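Long-range contacts in meta cleavage compound hydrolase (Janthinobacterium, PDB 1J1I), which catalyses the hydrolytic cleavage of a carbon-carbon bond in the aromatic meta-cleavage compound of carbazole degradation, yielding anthranilate: residues R19-G24 / I99-F104; E27-E32 / G48-G53; I69-L74 / R93-F98; V108-N113 / E129-L134; G116-L121 / G209-D214. One frame throughout, in Å; residues are numbered along the deposited sequence.

Interaction 1. Residues R19-G24 / I99-F104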
# COMPACT_ATOMS: atom_id res chain seq x y z
N ARG A 19 22.69 -22.14 -1.89
CA ARG A 19 22.68 -23.18 -2.92
C ARG A 19 23.20 -22.64 -4.25
O ARG A 19 23.29 -21.42 -4.45
CB ARG A 19 21.24 -23.66 -3.13
CG ARG A 19 20.94 -25.09 -2.72
CD ARG A 19 20.87 -25.27 -1.22
NE ARG A 19 20.04 -26.42 -0.88
CZ ARG A 19 19.98 -26.99 0.32
NH1 ARG A 19 20.71 -26.52 1.32
NH2 ARG A 19 19.18 -28.03 0.53
N PHE A 20 23.55 -23.55 -5.16
CA PHE A 20 24.03 -23.16 -6.47
C PHE A 20 23.34 -24.02 -7.53
O PHE A 20 23.02 -25.18 -7.28
CB PHE A 20 25.55 -23.35 -6.57
CG PHE A 20 26.33 -22.42 -5.69
CD1 PHE A 20 26.48 -22.68 -4.33
CD2 PHE A 20 26.93 -21.28 -6.21
CE1 PHE A 20 27.21 -21.82 -3.50
CE2 PHE A 20 27.66 -20.41 -5.40
CZ PHE A 20 27.80 -20.68 -4.05
N VAL A 21 23.11 -23.44 -8.70
CA VAL A 21 22.46 -24.16 -9.78
C VAL A 21 22.97 -23.66 -11.13
O VAL A 21 23.35 -22.50 -11.26
CB VAL A 21 20.91 -23.97 -9.72
CG1 VAL A 21 20.56 -22.51 -9.97
CG2 VAL A 21 20.23 -24.87 -10.75
N ASN A 22 22.99 -24.54 -12.13
CA ASN A 22 23.44 -24.14 -13.46
C ASN A 22 22.25 -23.53 -14.20
O ASN A 22 21.32 -24.24 -14.61
CB ASN A 22 23.96 -25.36 -14.22
CG ASN A 22 24.64 -24.98 -15.53
OD1 ASN A 22 24.20 -24.07 -16.22
ND2 ASN A 22 25.71 -25.69 -15.87
N ALA A 23 22.26 -22.21 -14.38
CA ALA A 23 21.16 -21.54 -15.07
C ALA A 23 21.52 -21.31 -16.54
O ALA A 23 22.06 -20.27 -16.90
CB ALA A 23 20.82 -20.20 -14.39
N GLY A 24 21.22 -22.31 -17.36
CA GLY A 24 21.50 -22.22 -18.78
C GLY A 24 22.95 -21.93 -19.13
O GLY A 24 23.23 -21.27 -20.13
N ILE A 99 14.98 -19.37 -13.41
CA ILE A 99 13.63 -19.85 -13.11
C ILE A 99 13.41 -21.24 -13.71
O ILE A 99 12.96 -22.15 -13.02
CB ILE A 99 12.57 -18.85 -13.63
CG1 ILE A 99 12.63 -17.57 -12.79
CG2 ILE A 99 11.19 -19.46 -13.55
CD1 ILE A 99 11.79 -16.44 -13.33
N LYS A 100 13.75 -21.39 -14.98
CA LYS A 100 13.58 -22.68 -15.66
C LYS A 100 14.44 -23.77 -15.01
O LYS A 100 13.98 -24.90 -14.84
CB LYS A 100 13.97 -22.55 -17.14
CG LYS A 100 13.18 -21.50 -17.91
CD LYS A 100 11.69 -21.82 -17.92
CE LYS A 100 11.40 -23.08 -18.72
NZ LYS A 100 11.85 -22.95 -20.13
N ALA A 101 15.67 -23.43 -14.66
CA ALA A 101 16.59 -24.38 -14.04
C ALA A 101 16.15 -24.82 -12.65
O ALA A 101 16.50 -25.91 -12.19
CB ALA A 101 18.00 -23.78 -13.98
N MET A 102 15.40 -23.96 -11.96
CA MET A 102 14.91 -24.30 -10.63
C MET A 102 13.77 -25.31 -10.72
O MET A 102 13.18 -25.51 -11.78
CB MET A 102 14.45 -23.04 -9.89
CG MET A 102 15.60 -22.18 -9.37
SD MET A 102 16.68 -23.07 -8.22
CE MET A 102 15.68 -23.08 -6.75
N ASN A 103 13.48 -25.97 -9.61
CA ASN A 103 12.43 -26.97 -9.58
C ASN A 103 11.09 -26.38 -9.15
O ASN A 103 10.67 -26.56 -8.00
CB ASN A 103 12.84 -28.15 -8.68
CG ASN A 103 13.17 -27.71 -7.25
OD1 ASN A 103 13.78 -26.66 -7.03
ND2 ASN A 103 12.78 -28.54 -6.28
N PHE A 104 10.44 -25.68 -10.07
CA PHE A 104 9.15 -25.06 -9.79
C PHE A 104 8.03 -25.79 -10.51
O PHE A 104 8.13 -26.06 -11.71
CB PHE A 104 9.17 -23.60 -10.24
CG PHE A 104 10.18 -22.76 -9.53
CD1 PHE A 104 10.86 -21.75 -10.20
CD2 PHE A 104 10.44 -22.95 -8.17
CE1 PHE A 104 11.79 -20.95 -9.54
CE2 PHE A 104 11.36 -22.16 -7.50
CZ PHE A 104 12.04 -21.15 -8.19
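In this alpha/beta-hydrolase fold the edge strand 17-23 of the central sheet meets the C-terminal end of helix 88-101; Val21 touches Ala101 and Met102 there, and Ala23 touches Ala101. The contact is small, burying 153 Å², and no hydrogen bond crosses it. Ala101 is its centre. Its CB points toward the strand and fits against three consecutive residues. Val21 CG2 lies 4.1 Å from Ala101 CB. Ala23 CA lies 4.0 Å from the same Ala101 CB. The two methyl branches of Val21 have separate partners. CG1 sits between the backbone N and the carbonyl carbon (chi1 65°), which turns it to the sulfur of Met102, with Val21 CG1 to Met102 SD at 4.3 Å. CG2 is thereby left for Ala101. Met102 is the first residue past the helix, and its bent chain brings the sulfur back to the strand. Val21 and Ala23 also pack on Phe98, one turn earlier in the helix. The side chain of Asn22 points away from the helix, and its OD1 accepts from Gly25 N. Its backbone carbonyl does make contact: Asn22 O lies 3.4 Å from Ala101 CB.

Interaction 2. Residues E27-E32 / G48-G53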
# COMPACT_ATOMS: atom_id res chain seq x y z
N GLU A 27 26.47 -20.55 -13.73
CA GLU A 27 26.32 -21.05 -12.37
C GLU A 27 25.73 -19.89 -11.58
O GLU A 27 26.23 -18.77 -11.68
CB GLU A 27 27.66 -21.45 -11.75
CG GLU A 27 27.95 -22.96 -11.67
CD GLU A 27 26.70 -23.82 -11.46
OE1 GLU A 27 26.10 -24.21 -12.47
OE2 GLU A 27 26.32 -24.09 -10.30
N THR A 28 24.70 -20.17 -10.80
CA THR A 28 24.02 -19.12 -10.05
C THR A 28 23.87 -19.46 -8.57
O THR A 28 23.55 -20.59 -8.21
CB THR A 28 22.62 -18.87 -10.65
OG1 THR A 28 22.76 -18.66 -12.06
CG2 THR A 28 21.96 -17.66 -10.02
N ARG A 29 24.12 -18.47 -7.73
CA ARG A 29 24.01 -18.64 -6.29
C ARG A 29 22.71 -18.06 -5.77
O ARG A 29 22.31 -16.97 -6.17
CB ARG A 29 25.18 -17.94 -5.58
CG ARG A 29 25.10 -17.96 -4.06
CD ARG A 29 24.93 -16.55 -3.51
NE ARG A 29 25.19 -16.50 -2.07
CZ ARG A 29 25.36 -15.38 -1.39
NH1 ARG A 29 25.31 -14.20 -2.00
NH2 ARG A 29 25.61 -15.42 -0.08
N TYR A 30 22.04 -18.80 -4.89
CA TYR A 30 20.81 -18.32 -4.30
C TYR A 30 20.70 -18.73 -2.84
O TYR A 30 21.41 -19.62 -2.38
CB TYR A 30 19.58 -18.82 -5.08
CG TYR A 30 19.37 -20.32 -5.14
CD1 TYR A 30 20.09 -21.12 -6.03
CD2 TYR A 30 18.40 -20.94 -4.35
CE1 TYR A 30 19.84 -22.50 -6.14
CE2 TYR A 30 18.14 -22.31 -4.45
CZ TYR A 30 18.87 -23.08 -5.35
OH TYR A 30 18.60 -24.43 -5.47
N LEU A 31 19.81 -18.05 -2.13
CA LEU A 31 19.55 -18.32 -0.73
C LEU A 31 18.14 -18.90 -0.69
O LEU A 31 17.25 -18.40 -1.38
CB LEU A 31 19.60 -17.03 0.09
CG LEU A 31 20.93 -16.50 0.64
CD1 LEU A 31 22.09 -16.84 -0.28
CD2 LEU A 31 20.80 -15.01 0.85
N GLU A 32 17.92 -19.94 0.10
CA GLU A 32 16.60 -20.54 0.17
C GLU A 32 16.13 -20.80 1.60
O GLU A 32 16.92 -21.16 2.47
CB GLU A 32 16.57 -21.84 -0.63
CG GLU A 32 15.31 -22.66 -0.42
CD GLU A 32 15.22 -23.84 -1.37
OE1 GLU A 32 16.28 -24.33 -1.80
OE2 GLU A 32 14.09 -24.27 -1.66
N GLY A 48 29.04 -4.57 -4.73
CA GLY A 48 28.88 -5.40 -3.56
C GLY A 48 27.45 -5.78 -3.22
O GLY A 48 27.19 -6.40 -2.19
N ALA A 49 26.51 -5.41 -4.09
CA ALA A 49 25.12 -5.74 -3.84
C ALA A 49 24.87 -7.21 -4.17
O ALA A 49 25.28 -7.70 -5.22
CB ALA A 49 24.20 -4.85 -4.66
N GLU A 50 24.21 -7.90 -3.25
CA GLU A 50 23.88 -9.31 -3.44
C GLU A 50 22.74 -9.72 -2.50
O GLU A 50 22.27 -8.92 -1.69
CB GLU A 50 25.12 -10.19 -3.25
CG GLU A 50 25.95 -9.93 -2.00
CD GLU A 50 25.26 -10.40 -0.73
OE1 GLU A 50 25.00 -11.61 -0.61
OE2 GLU A 50 24.97 -9.55 0.14
N SER A 51 22.31 -10.97 -2.63
CA SER A 51 21.18 -11.49 -1.87
C SER A 51 21.17 -11.41 -0.34
O SER A 51 20.15 -11.04 0.25
CB SER A 51 20.90 -12.93 -2.30
OG SER A 51 20.61 -12.98 -3.68
N GLU A 52 22.27 -11.77 0.31
CA GLU A 52 22.30 -11.75 1.77
C GLU A 52 22.14 -10.34 2.33
O GLU A 52 21.28 -10.11 3.19
CB GLU A 52 23.59 -12.39 2.27
CG GLU A 52 23.67 -12.60 3.77
CD GLU A 52 24.76 -13.58 4.16
OE1 GLU A 52 25.91 -13.41 3.70
OE2 GLU A 52 24.46 -14.53 4.92
N GLY A 53 22.95 -9.40 1.85
CA GLY A 53 22.88 -8.03 2.33
C GLY A 53 21.55 -7.35 2.03
O GLY A 53 21.08 -6.52 2.81
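Arg29 and Glu50 form a buried salt bridge, with Arg29 NH1 donating to Glu50 OE1 at 3.0 Å. The N-H...O angle is 159°. The carboxylate oxygen lies at the guanidinium edge, near its plane, and uses its anti lone pair. The two planar groups are turned 37° against each other. Glu50 is also the N-cap of helix 51-55. Glu52 N donates to Glu50 OE1 at 2.9 Å, from above the carboxylate plane. Gly53 N reaches Glu50 OE2 at 2.7 Å on the syn side. Three N-H groups therefore grip one carboxylate, two of them on OE1. CG of Glu50 stands between its backbone N and carbonyl carbon (chi1 49°), and a second bend at chi2 folds the acid back over the first helical N-H groups.

Arg29 has further acidic partners: its NE pairs with Glu18 and its NH1 also with Asp72. Ser51 OG bonds to Asp72 as well. Glu52 OE1 stays 4.3 Å from Arg29 NH2, beyond a salt bridge, and OE2 of that acid bonds to Tyr16.

Next to the ion pair, Leu31 CD2 packs on the first helical turn, 3.8 Å from Ser51 CB and 3.6 Å from Glu52 N. Leu31 CD1 lies over one face of the guanidinium, toward its rim.

A glutamine in place of Glu50 would probably weaken both the cap and the ion pair, leaving Arg29 with less to balance its charge on this side. The cluster of acids probably keeps Arg29 charged in the interior, and it ties strand 26-33 to the helix start.

Interaction 3. Residues I69-L74 / R93-F98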
# COMPACT_ATOMS: atom_id res chain seq x y z
N ILE A 69 13.34 -17.66 -2.41
CA ILE A 69 14.55 -17.89 -3.20
C ILE A 69 15.17 -16.54 -3.57
O ILE A 69 14.64 -15.83 -4.42
CB ILE A 69 14.21 -18.67 -4.50
CG1 ILE A 69 13.57 -20.03 -4.15
CG2 ILE A 69 15.45 -18.83 -5.36
CD1 ILE A 69 14.52 -21.06 -3.54
N ALA A 70 16.28 -16.19 -2.92
CA ALA A 70 16.97 -14.94 -3.17
C ALA A 70 18.14 -15.23 -4.12
O ALA A 70 19.13 -15.83 -3.73
CB ALA A 70 17.49 -14.34 -1.86
N MET A 71 18.00 -14.78 -5.37
CA MET A 71 18.99 -15.03 -6.42
C MET A 71 19.96 -13.89 -6.71
O MET A 71 19.55 -12.74 -6.83
CB MET A 71 18.25 -15.37 -7.72
CG MET A 71 19.14 -15.68 -8.93
SD MET A 71 18.29 -15.38 -10.52
CE MET A 71 18.78 -13.65 -10.81
N ASP A 72 21.25 -14.22 -6.84
CA ASP A 72 22.25 -13.22 -7.20
C ASP A 72 22.20 -13.07 -8.71
O ASP A 72 22.27 -14.06 -9.45
CB ASP A 72 23.66 -13.67 -6.79
CG ASP A 72 23.97 -13.40 -5.33
OD1 ASP A 72 23.08 -12.88 -4.61
OD2 ASP A 72 25.10 -13.72 -4.92
N MET A 73 22.07 -11.83 -9.19
CA MET A 73 22.02 -11.60 -10.63
C MET A 73 23.36 -11.88 -11.29
O MET A 73 24.41 -11.92 -10.65
CB MET A 73 21.64 -10.15 -10.93
CG MET A 73 20.19 -9.79 -10.62
SD MET A 73 19.79 -8.13 -11.20
CE MET A 73 20.51 -7.14 -9.89
N LEU A 74 23.30 -12.07 -12.60
CA LEU A 74 24.48 -12.31 -13.43
C LEU A 74 25.51 -11.22 -13.13
O LEU A 74 25.20 -10.03 -13.20
CB LEU A 74 24.07 -12.22 -14.90
CG LEU A 74 25.13 -12.27 -16.00
CD1 LEU A 74 25.78 -13.65 -16.04
CD2 LEU A 74 24.47 -11.95 -17.33
N ARG A 93 17.58 -12.59 -19.52
CA ARG A 93 17.72 -13.96 -19.98
C ARG A 93 18.21 -14.84 -18.83
O ARG A 93 17.75 -15.97 -18.66
CB ARG A 93 18.73 -14.06 -21.13
CG ARG A 93 18.89 -15.47 -21.69
CD ARG A 93 20.18 -15.61 -22.47
NE ARG A 93 20.31 -14.60 -23.51
CZ ARG A 93 21.39 -14.43 -24.26
NH1 ARG A 93 21.42 -13.48 -25.19
NH2 ARG A 93 22.46 -15.20 -24.08
N HIS A 94 19.15 -14.31 -18.04
CA HIS A 94 19.68 -15.07 -16.92
C HIS A 94 18.58 -15.43 -15.93
O HIS A 94 18.48 -16.58 -15.50
CB HIS A 94 20.78 -14.29 -16.19
CG HIS A 94 21.22 -14.93 -14.91
ND1 HIS A 94 21.00 -14.35 -13.68
CD2 HIS A 94 21.83 -16.11 -14.67
CE1 HIS A 94 21.46 -15.15 -12.73
NE2 HIS A 94 21.97 -16.23 -13.31
N LEU A 95 17.76 -14.45 -15.56
CA LEU A 95 16.68 -14.70 -14.62
C LEU A 95 15.73 -15.74 -15.21
O LEU A 95 15.24 -16.62 -14.50
CB LEU A 95 15.94 -13.40 -14.30
CG LEU A 95 14.69 -13.48 -13.41
CD1 LEU A 95 15.05 -14.20 -12.11
CD2 LEU A 95 14.17 -12.07 -13.12
N HIS A 96 15.47 -15.64 -16.51
CA HIS A 96 14.61 -16.59 -17.19
C HIS A 96 15.19 -18.00 -17.05
O HIS A 96 14.47 -18.95 -16.71
CB HIS A 96 14.48 -16.21 -18.68
CG HIS A 96 14.02 -17.34 -19.56
ND1 HIS A 96 14.86 -18.33 -20.00
CD2 HIS A 96 12.80 -17.62 -20.08
CE1 HIS A 96 14.19 -19.18 -20.76
NE2 HIS A 96 12.93 -18.77 -20.83
N ASP A 97 16.48 -18.13 -17.32
CA ASP A 97 17.16 -19.42 -17.24
C ASP A 97 17.19 -19.96 -15.81
O ASP A 97 17.03 -21.16 -15.59
CB ASP A 97 18.59 -19.30 -17.80
CG ASP A 97 18.62 -18.96 -19.29
OD1 ASP A 97 17.58 -19.07 -19.96
OD2 ASP A 97 19.70 -18.59 -19.80
N PHE A 98 17.38 -19.08 -14.83
CA PHE A 98 17.40 -19.50 -13.43
C PHE A 98 16.04 -20.08 -13.05
O PHE A 98 15.96 -21.15 -12.45
CB PHE A 98 17.73 -18.32 -12.51
CG PHE A 98 17.64 -18.65 -11.04
CD1 PHE A 98 16.53 -18.26 -10.30
CD2 PHE A 98 18.66 -19.35 -10.40
CE1 PHE A 98 16.43 -18.55 -8.94
CE2 PHE A 98 18.58 -19.66 -9.04
CZ PHE A 98 17.46 -19.25 -8.30
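Met71 reaches from strand 67-71 to helix 88-101, and its thioether packs on Phe98. This Met-aromatic contact is the centre of the interface. Met71 SD lies over the ring face, 3.8 Å from the Phe98 centroid. Met71 CG stands almost exactly above the ring centre, 2° off the normal, in a CH-pi contact. The methionine side chain leaves the strand with CG anti to its backbone N (chi1 -179°) and bends at chi3, which carries CE to the imidazole of His94. Met71 CE meets His94 CE1 at 3.6 Å, obliquely to the ring. Tyr30 meets Phe98 edge-to-face.

A second CH-pi contact belongs to Leu74. Its CB sits over one face of the His94 ring, 4.2 Å from the centroid. The carbonyl of Asp72 comes to the edge of that ring, with Asp72 O 3.6 Å from His94 CE1.

Apolar contacts close the sides. Ile69 CG2 touches the edge of the Phe98 ring at CZ, 3.6 Å away. Leu95 CD1 touches Met71 SD at 3.8 Å.

A polar partner lies beyond the contact: His94 NE2 bonds to Thr28 on strand 26-33.

The axes of strand 69-71 and helix 93-98 run at 146°, closer to antiparallel, and the helix packs on the central sheet of the alpha/beta-hydrolase fold. Sulfur and methylene groups on aromatic faces make the interface largely apolar, while the bond to Thr28 probably fixes how the imidazole is turned.

Interaction 4. Residues V108-N113 / E129-L134; sequences VSIVGN and ELVNAL
Ile110 and Val131 put their side chains on the same face of the sheet and cross at about a right angle, Ile110 CD1 meeting Val131 CG2 at 3.8 Å. Ile110 CG1 is anti to the carbonyl carbon (chi1 -58°), which sends CD1 back toward Val131. Leu134 comes to the other part of the same side chain: its CD1 lies 4.2 Å from Ile110 CB and also rests against the Ile110 carbonyl oxygen. Val108 is on this face too. Its CG2 touches Leu130 O at 3.6 Å. Helices 88-101 and 114-126 cover this side, with Ile99 on Val108 and Ile110, and Val123 on Ile110 and Val131.

The two strands are parallel neighbours in a beta-alpha-beta crossover of the alpha/beta-hydrolase sheet, with helix 114-126 between them. Strand 108-113 runs on to the turn where Ser114, the probable nucleophile, stands; Gly112 fits the first glycine of the GxSxG elbow pattern.

Three backbone bonds join these segments, and Ile110 bonds on to Val135. Val108 N donates to Leu130 O at 3.0 Å. Asn132 N donates to Val108 O at 2.9 Å, nearly straight at 172° but from above the carbonyl plane. Ile110 N reaches Ala133 O at 2.9 Å. The chain turns a corner at Asn132, and the buried Ala133 N finds no partner.

On the opposite face Ser109 OG lies beside Ala133 CB at 3.9 Å. Helix 268-281 covers this side through Leu279, which touches both Ser109 and Ala133, and Phe278, which packs on Ala133.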
# COMPACT_ATOMS: atom_id res chain seq x y z
N VAL A 108 5.96 -18.37 -10.58
CA VAL A 108 6.66 -17.85 -9.40
C VAL A 108 6.42 -16.35 -9.28
O VAL A 108 6.15 -15.67 -10.28
CB VAL A 108 8.18 -18.08 -9.49
CG1 VAL A 108 8.48 -19.56 -9.59
CG2 VAL A 108 8.76 -17.33 -10.68
N SER A 109 6.53 -15.84 -8.06
CA SER A 109 6.37 -14.41 -7.82
C SER A 109 7.77 -13.83 -7.86
O SER A 109 8.73 -14.49 -7.47
CB SER A 109 5.74 -14.16 -6.45
OG SER A 109 4.45 -14.74 -6.36
N ILE A 110 7.90 -12.60 -8.35
CA ILE A 110 9.20 -11.96 -8.43
C ILE A 110 9.19 -10.62 -7.69
O ILE A 110 8.33 -9.78 -7.93
CB ILE A 110 9.64 -11.73 -9.89
CG1 ILE A 110 9.67 -13.07 -10.64
CG2 ILE A 110 11.01 -11.05 -9.92
CD1 ILE A 110 10.03 -12.95 -12.11
N VAL A 111 10.17 -10.45 -6.81
CA VAL A 111 10.33 -9.24 -6.01
C VAL A 111 11.71 -8.66 -6.27
O VAL A 111 12.72 -9.32 -5.99
CB VAL A 111 10.21 -9.55 -4.50
CG1 VAL A 111 10.27 -8.25 -3.70
CG2 VAL A 111 8.90 -10.31 -4.22
N GLY A 112 11.77 -7.44 -6.79
CA GLY A 112 13.06 -6.84 -7.08
C GLY A 112 13.22 -5.38 -6.71
O GLY A 112 12.28 -4.59 -6.81
N ASN A 113 14.43 -5.04 -6.29
CA ASN A 113 14.78 -3.67 -5.92
C ASN A 113 15.64 -3.07 -7.03
O ASN A 113 16.51 -3.75 -7.57
CB ASN A 113 15.56 -3.68 -4.60
CG ASN A 113 16.12 -2.31 -4.25
OD1 ASN A 113 17.25 -1.98 -4.61
ND2 ASN A 113 15.32 -1.51 -3.55
N GLU A 129 4.56 -16.15 -18.83
CA GLU A 129 3.97 -17.45 -18.53
C GLU A 129 4.66 -18.11 -17.33
O GLU A 129 4.16 -19.08 -16.78
CB GLU A 129 4.03 -18.37 -19.76
CG GLU A 129 5.41 -18.89 -20.14
CD GLU A 129 6.26 -17.87 -20.89
OE1 GLU A 129 5.76 -16.77 -21.21
OE2 GLU A 129 7.44 -18.19 -21.17
N LEU A 130 5.80 -17.56 -16.94
CA LEU A 130 6.55 -18.08 -15.80
C LEU A 130 6.23 -17.30 -14.53
O LEU A 130 6.54 -17.75 -13.42
CB LEU A 130 8.06 -17.92 -16.05
CG LEU A 130 8.69 -18.57 -17.28
CD1 LEU A 130 10.16 -18.15 -17.35
CD2 LEU A 130 8.55 -20.08 -17.19
N VAL A 131 5.60 -16.14 -14.69
CA VAL A 131 5.32 -15.26 -13.55
C VAL A 131 3.87 -15.14 -13.10
O VAL A 131 2.96 -14.98 -13.91
CB VAL A 131 5.85 -13.85 -13.87
CG1 VAL A 131 5.83 -12.98 -12.61
CG2 VAL A 131 7.26 -13.94 -14.44
N ASN A 132 3.69 -15.19 -11.78
CA ASN A 132 2.38 -15.07 -11.14
C ASN A 132 2.12 -13.65 -10.61
O ASN A 132 1.01 -13.13 -10.71
CB ASN A 132 2.29 -16.06 -9.98
CG ASN A 132 1.07 -15.84 -9.12
OD1 ASN A 132 -0.06 -16.04 -9.57
ND2 ASN A 132 1.28 -15.41 -7.88
N ALA A 133 3.15 -13.04 -10.03
CA ALA A 133 3.04 -11.69 -9.47
C ALA A 133 4.40 -11.01 -9.49
O ALA A 133 5.44 -11.67 -9.48
CB ALA A 133 2.52 -11.75 -8.03
N LEU A 134 4.38 -9.68 -9.51
CA LEU A 134 5.60 -8.87 -9.56
C LEU A 134 5.58 -7.74 -8.53
O LEU A 134 4.58 -7.05 -8.38
CB LEU A 134 5.76 -8.26 -10.95
CG LEU A 134 6.91 -7.27 -11.16
CD1 LEU A 134 8.25 -8.01 -11.11
CD2 LEU A 134 6.75 -6.58 -12.50

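Interaction 5. Residues G116-L121 / G209-D214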
# COMPACT_ATOMS: atom_id res chain seq x y z
N GLY A 116 17.27 -4.99 -9.84
CA GLY A 116 16.61 -6.27 -9.71
C GLY A 116 15.16 -6.14 -10.13
O GLY A 116 14.56 -7.06 -10.69
N GLY A 117 14.58 -4.97 -9.84
CA GLY A 117 13.20 -4.72 -10.21
C GLY A 117 13.06 -4.60 -11.72
O GLY A 117 12.14 -5.16 -12.31
N ALA A 118 14.00 -3.90 -12.35
CA ALA A 118 13.96 -3.74 -13.80
C ALA A 118 14.08 -5.11 -14.47
O ALA A 118 13.44 -5.37 -15.50
CB ALA A 118 15.11 -2.84 -14.26
N THR A 119 14.89 -5.98 -13.89
CA THR A 119 15.09 -7.31 -14.45
C THR A 119 13.84 -8.18 -14.28
O THR A 119 13.48 -8.94 -15.17
CB THR A 119 16.34 -7.99 -13.83
OG1 THR A 119 17.49 -7.16 -14.07
CG2 THR A 119 16.58 -9.35 -14.46
N GLY A 120 13.18 -8.06 -13.13
CA GLY A 120 11.96 -8.82 -12.89
C GLY A 120 10.88 -8.32 -13.85
O GLY A 120 10.08 -9.11 -14.38
N LEU A 121 10.87 -7.01 -14.07
CA LEU A 121 9.90 -6.39 -14.96
C LEU A 121 10.12 -6.92 -16.38
O LEU A 121 9.16 -7.26 -17.08
CB LEU A 121 10.05 -4.86 -14.93
CG LEU A 121 8.94 -4.01 -15.57
CD1 LEU A 121 9.07 -2.57 -15.10
CD2 LEU A 121 9.02 -4.08 -17.09
N GLY A 209 22.81 5.66 -21.43
CA GLY A 209 22.24 6.86 -20.84
C GLY A 209 21.39 6.49 -19.63
O GLY A 209 20.55 7.28 -19.18
N GLY A 210 21.61 5.29 -19.11
CA GLY A 210 20.86 4.84 -17.95
C GLY A 210 20.19 3.50 -18.21
O GLY A 210 20.20 2.99 -19.33
N LEU A 211 19.62 2.92 -17.15
CA LEU A 211 18.93 1.64 -17.24
C LEU A 211 17.44 1.95 -17.29
O LEU A 211 16.83 2.28 -16.28
CB LEU A 211 19.24 0.80 -15.99
CG LEU A 211 18.99 -0.71 -16.01
CD1 LEU A 211 19.13 -1.24 -14.59
CD2 LEU A 211 17.62 -1.04 -16.57
N PHE A 212 16.84 1.83 -18.47
CA PHE A 212 15.42 2.16 -18.59
C PHE A 212 14.72 1.42 -19.72
O PHE A 212 15.35 0.78 -20.56
CB PHE A 212 15.27 3.66 -18.83
CG PHE A 212 15.85 4.12 -20.13
CD1 PHE A 212 15.14 3.95 -21.32
CD2 PHE A 212 17.13 4.66 -20.19
CE1 PHE A 212 15.70 4.32 -22.55
CE2 PHE A 212 17.70 5.03 -21.41
CZ PHE A 212 16.98 4.86 -22.59
N TYR A 213 13.40 1.53 -19.72
CA TYR A 213 12.55 0.93 -20.74
C TYR A 213 11.65 2.05 -21.21
O TYR A 213 11.42 3.02 -20.49
CB TYR A 213 11.68 -0.18 -20.17
CG TYR A 213 12.42 -1.35 -19.57
CD1 TYR A 213 12.21 -1.73 -18.25
CD2 TYR A 213 13.31 -2.10 -20.34
CE1 TYR A 213 12.85 -2.83 -17.70
CE2 TYR A 213 13.96 -3.21 -19.80
CZ TYR A 213 13.72 -3.57 -18.48
OH TYR A 213 14.34 -4.67 -17.94
N ASP A 214 11.13 1.93 -22.43
CA ASP A 214 10.22 2.94 -22.92
C ASP A 214 8.93 2.72 -22.14
O ASP A 214 8.61 1.60 -21.75
CB ASP A 214 9.92 2.75 -24.40
CG ASP A 214 9.14 3.90 -24.98
OD1 ASP A 214 9.77 4.87 -25.45
OD2 ASP A 214 7.89 3.84 -24.96
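Ala118 on helix 114-126 takes two side chains from the loop 209-214, those of Leu211 and Tyr213. Leu211 CD2 lies 3.9 Å from Ala118 CB. Ala118 CB meets Tyr213 CE1 at 4.1 Å. Leu121 CD2, one turn further on, meets the ring obliquely, 4.1 Å from Tyr213 CE1, the two side chains running past one another in opposing senses.

At the polar edge the phenol hydroxyl donates to a helix carbonyl, Tyr213 OH to Ala118 O at 2.7 Å. The hydroxyl stands well above the carbonyl plane, 58° out of it, while the carbonyl oxygen lies in the plane of the tyrosine ring. CG stands anti to the carbonyl carbon of Tyr213 itself (chi1 -62°), which points the ring at the helix and brings OH to Ala118 O. The hydroxyl also bonds to Gln88 NE2, which links it to helix 88-101. A phenylalanine here would probably keep the ring packing but leave Ala118 O and Gln88 without their shared hydroxyl.

The helix begins at Ser114, the probable nucleophile, and Gly116 fits the last glycine of the elbow pattern. Leu211 lies about 7 Å from Ser114, side chain to side chain. The loop comes between helices 192-208 and 215-218, with Phe217 against Tyr213 and Leu121, and Ile92 of helix 88-101 on the tyrosine.

In the fold
From the N terminus, strand 17-23 opens interaction 1, which closes at the end of helix 88-101. Its long loop holds interactions 2 and 3, which follow one another. Interaction 2 ties strand 26-33 to the start of helix 51-55. Interaction 3 sets strand 67-71 against helix 88-101, the helix interaction 1 also uses. The three touch through neighbouring sheet strands and Phe98. Interaction 4 opens after interaction 1 has closed and joins strands 108-113 and 131-137. Interaction 5 crosses it along the chain: helix 114-126 lies between those strands, and its partner loop 209-214 comes far later. Leu95 and Met73 of interaction 3 reach this helix at Thr119.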